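Local coordinates for protein orotate phosphoribosyltransferase (Aeropyrum pernix, PDB 2YZK) that probably transfers a ribosyl phosphate group from 5-phosphoribose 1-diphosphate to orotate, forming orotidine monophosphate on the de novo route to UMP, at residues S39-S42 against V43-L47; G52-D55 against L56-S59. All coordinates share one frame; numbering follows the deposited sequence.

Overall arrangement
Contacts 1 and 2 lie near the two ends of one long helix, 38-58, with their centres about 17 Å apart. Each mixes buried and exposed residues. Contact 1, near the helix start, is regular helix: its buried side packs on helix 70-80 and on the second subunit, while Ser-39 and Asp-46 are exposed and Ser-40 is buried against helix 2-9. Contact 2 is the irregular end, with a kink, two glycines and a serine that binds back to the last turn. Its outer residues are long polar side chains, and Asp-55 ties it to two strands of the five-stranded parallel sheet. The first thus touches the dimer interface through Tyr-41 and Leu-45; the second leads from helix to sheet.

Contact 1 (S39-S42 against V43-L47); sequences SSYS and VALDL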
loop_
_atom_site.group_PDB
_atom_site.type_symbol
_atom_site.label_atom_id
_atom_site.label_comp_id
_atom_site.label_asym_id
_atom_site.label_seq_id
_atom_site.Cartn_x
_atom_site.Cartn_y
_atom_site.Cartn_z
ATOM N N SER A 39 -3.391 -12.093 12.528
ATOM C CA SER A 39 -2.451 -13.034 13.116
ATOM C C SER A 39 -1.290 -13.286 12.164
ATOM O O SER A 39 -0.125 -13.287 12.569
ATOM C CB SER A 39 -3.151 -14.359 13.432
ATOM O OG SER A 39 -2.218 -15.327 13.872
ATOM N N SER A 40 -1.619 -13.476 10.892
ATOM C CA SER A 40 -0.618 -13.754 9.877
ATOM C C SER A 40 0.264 -12.568 9.523
ATOM O O SER A 40 1.490 -12.698 9.490
ATOM C CB SER A 40 -1.304 -14.293 8.619
ATOM O OG SER A 40 -2.020 -15.480 8.927
ATOM N N TYR A 41 -0.325 -11.407 9.257
ATOM C CA TYR A 41 0.532 -10.288 8.902
ATOM C C TYR A 41 1.373 -9.796 10.073
ATOM O O TYR A 41 2.459 -9.257 9.867
ATOM C CB TYR A 41 -0.257 -9.141 8.226
ATOM C CG TYR A 41 -1.212 -8.313 9.064
ATOM C CD1 TYR A 41 -0.768 -7.572 10.159
ATOM C CD2 TYR A 41 -2.544 -8.177 8.681
ATOM C CE1 TYR A 41 -1.633 -6.706 10.848
ATOM C CE2 TYR A 41 -3.411 -7.322 9.353
ATOM C CZ TYR A 41 -2.952 -6.587 10.435
ATOM O OH TYR A 41 -3.819 -5.738 11.090
ATOM N N SER A 42 0.899 -10.009 11.298
ATOM C CA SER A 42 1.666 -9.585 12.463
ATOM C C SER A 42 2.927 -10.428 12.604
ATOM O O SER A 42 3.986 -9.910 12.964
ATOM C CB SER A 42 0.827 -9.687 13.734
ATOM O OG SER A 42 -0.092 -8.612 13.798
ATOM N N VAL A 43 2.813 -11.722 12.321
ATOM C CA VAL A 43 3.967 -12.611 12.396
ATOM C C VAL A 43 4.970 -12.156 11.338
ATOM O O VAL A 43 6.172 -12.058 11.595
ATOM C CB VAL A 43 3.563 -14.085 12.117
ATOM C CG1 VAL A 43 4.801 -14.961 12.013
ATOM C CG2 VAL A 43 2.661 -14.591 13.228
ATOM N N ALA A 44 4.456 -11.853 10.151
ATOM C CA ALA A 44 5.286 -11.410 9.035
ATOM C C ALA A 44 5.997 -10.106 9.357
ATOM O O ALA A 44 7.185 -9.960 9.085
ATOM C CB ALA A 44 4.427 -11.233 7.782
ATOM N N LEU A 45 5.265 -9.159 9.932
ATOM C CA LEU A 45 5.846 -7.871 10.274
ATOM C C LEU A 45 6.952 -8.021 11.308
ATOM O O LEU A 45 7.998 -7.381 11.199
ATOM C CB LEU A 45 4.772 -6.917 10.803
ATOM C CG LEU A 45 3.824 -6.327 9.757
ATOM C CD1 LEU A 45 2.775 -5.489 10.459
ATOM C CD2 LEU A 45 4.604 -5.475 8.756
ATOM N N ASP A 46 6.724 -8.865 12.310
ATOM C CA ASP A 46 7.733 -9.058 13.338
ATOM C C ASP A 46 9.004 -9.657 12.753
ATOM O O ASP A 46 10.111 -9.283 13.142
ATOM C CB ASP A 46 7.198 -9.950 14.462
ATOM C CG ASP A 46 6.082 -9.285 15.245
ATOM O OD1 ASP A 46 6.135 -8.048 15.420
ATOM O OD2 ASP A 46 5.160 -9.994 15.698
ATOM N N LEU A 47 8.846 -10.586 11.815
ATOM C CA LEU A 47 10.004 -11.212 11.184
ATOM C C LEU A 47 10.744 -10.206 10.300
ATOM O O LEU A 47 11.969 -10.226 10.221
ATOM C CB LEU A 47 9.565 -12.431 10.365
ATOM C CG LEU A 47 9.089 -13.638 11.186
ATOM C CD1 LEU A 47 8.552 -14.711 10.254
ATOM C CD2 LEU A 47 10.244 -14.179 12.027
#
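Tyr-41 and Leu-45 run side by side from successive turns of the helix, pointing the same way, with Tyr-41 CD1 4.1 Å from Leu-45 CD1. The methyl meets the ring obliquely. Tyr-41 reaches this position because its CG sits between the backbone N and the carbonyl carbon (chi1 71°). In the backbone, Leu-45 N donates to Tyr-41 O at 2.8 Å, and Ala-44 N to Ser-40 O at 3.2 Å. Val-43 N makes a weak bond to Ser-39 O, and Val-43 CG2 lies 3.1 Å from that same oxygen. At Ser-42 O, Asp-46 N donates at 3.0 Å, yet Asp-46 OD2 also stands 3.0 Å away, one acceptor facing another.

Farther out, Ser-40 OG hydrogen-bonds to Asp-37 OD2 and Ser-42 OG to Glu-38 OE2, back toward the helix start. Tyr-41 and Leu-45 both pack on Met-75 of helix 70-80 and on Leu-78 of the second subunit, and Tyr-41 OH hydrogen-bonds to Lys-82 O of that subunit. The tyrosine therefore serves the homodimer twice, by its apolar ring and by its hydroxyl, whereas Asp-46 OD1 makes a long, weak ion pair with Arg-79 and OD2, beside Ser-42 O, probably costs some electrostatic energy.

Contact 2 (G52-D55 against L56-S59); sequences GGQD and LARS
Gln-54 and Arg-58 lie alongside each other one turn apart, with the amide nitrogen over the middle of one guanidinium face. Gln-54 NE2 is 3.2 Å from Arg-58 CZ, and the two planes stand 60° apart. Gln-54 NE2 and the guanidinium nitrogens are all donors, so no hydrogen bond joins them; both residues touch a crystal neighbour, so the lattice may influence this pose. Arg-58 bends at its second and third torsions, and its CG rests 3.1 Å from Gln-54 O.

Three backbone bonds carry the helix through. Leu-56 N reaches Gly-52 O at 3.2 Å from 52° out of the carbonyl plane; Ala-57 N meets Gly-53 O at 3.1 Å, in the carbonyl plane; Arg-58 N binds Gln-54 O at 2.8 Å. The nitrogens of Gln-54 and Asp-55 have no bond to the preceding turn, and Gly-53 takes a positive phi at this kink. Leu-56 CD2 lies 4.2 Å from Gly-52 CA, where a beta carbon on Gly-52 would clash.

At the far end Ser-59 OG, lying between the backbone N and the carbonyl carbon (chi1 65°), donates to Leu-56 O at 2.7 Å, and Ser-59 N binds the same oxygen at 3.2 Å. An alanine here would probably leave Leu-56 O with the longer Ser-59 N bond but without its short hydroxyl partner, letting the turn shift.

Asp-55 OD1 salt-bridges Arg-159 and hydrogen-bonds Thr-138, both on strands of the parallel sheet. Charge fastens the helix to the sheet, while the two Ser-59 donors probably steady the turn into strand 61-65.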
loop_
_atom_site.group_PDB
_atom_site.type_symbol
_atom_site.label_atom_id
_atom_site.label_comp_id
_atom_site.label_asym_id
_atom_site.label_seq_id
_atom_site.Cartn_x
_atom_site.Cartn_y
_atom_site.Cartn_z
ATOM N N GLY A 52 15.302 -6.967 9.244
ATOM C CA GLY A 52 15.647 -5.622 8.818
ATOM C C GLY A 52 16.730 -5.079 9.732
ATOM O O GLY A 52 17.539 -4.241 9.342
ATOM N N GLY A 53 16.726 -5.567 10.968
ATOM C CA GLY A 53 17.720 -5.155 11.944
ATOM C C GLY A 53 17.923 -3.662 12.126
ATOM O O GLY A 53 16.982 -2.873 12.048
ATOM N N GLN A 54 19.169 -3.275 12.377
ATOM C CA GLN A 54 19.494 -1.874 12.597
ATOM C C GLN A 54 19.374 -1.000 11.353
ATOM O O GLN A 54 19.105 0.193 11.465
ATOM C CB GLN A 54 20.897 -1.754 13.195
ATOM C CG GLN A 54 21.014 -2.419 14.555
ATOM C CD GLN A 54 19.935 -1.962 15.514
ATOM O OE1 GLN A 54 19.102 -2.757 15.954
ATOM N NE2 GLN A 54 19.936 -0.674 15.839
ATOM N N ASP A 55 19.572 -1.584 10.173
ATOM C CA ASP A 55 19.458 -0.820 8.932
ATOM C C ASP A 55 18.053 -0.233 8.842
ATOM O O ASP A 55 17.874 0.944 8.536
ATOM C CB ASP A 55 19.701 -1.709 7.709
ATOM C CG ASP A 55 21.151 -2.137 7.568
ATOM O OD1 ASP A 55 21.480 -2.765 6.540
ATOM O OD2 ASP A 55 21.961 -1.850 8.474
ATOM N N LEU A 56 17.057 -1.068 9.111
ATOM C CA LEU A 56 15.671 -0.632 9.066
ATOM C C LEU A 56 15.376 0.299 10.242
ATOM O O LEU A 56 14.771 1.360 10.069
ATOM C CB LEU A 56 14.742 -1.851 9.097
ATOM C CG LEU A 56 13.235 -1.578 9.131
ATOM C CD1 LEU A 56 12.827 -0.821 7.879
ATOM C CD2 LEU A 56 12.480 -2.898 9.232
ATOM N N ALA A 57 15.837 -0.087 11.430
ATOM C CA ALA A 57 15.605 0.693 12.639
ATOM C C ALA A 57 16.181 2.103 12.609
ATOM O O ALA A 57 15.635 3.005 13.243
ATOM C CB ALA A 57 16.144 -0.062 13.856
ATOM N N ARG A 58 17.271 2.306 11.877
ATOM C CA ARG A 58 17.888 3.629 11.820
ATOM C C ARG A 58 17.569 4.379 10.528
ATOM O O ARG A 58 17.957 5.536 10.367
ATOM C CB ARG A 58 19.408 3.515 11.961
ATOM C CG ARG A 58 19.888 2.645 13.114
ATOM C CD ARG A 58 19.485 3.180 14.479
ATOM N NE ARG A 58 18.550 2.279 15.149
ATOM C CZ ARG A 58 18.482 2.110 16.467
ATOM N NH1 ARG A 58 19.298 2.779 17.272
ATOM N NH2 ARG A 58 17.595 1.268 16.980
ATOM N N SER A 59 16.861 3.725 9.614
ATOM C CA SER A 59 16.511 4.339 8.335
ATOM C C SER A 59 15.736 5.636 8.519
ATOM O O SER A 59 14.936 5.761 9.444
ATOM C CB SER A 59 15.674 3.370 7.491
ATOM O OG SER A 59 14.422 3.103 8.103
#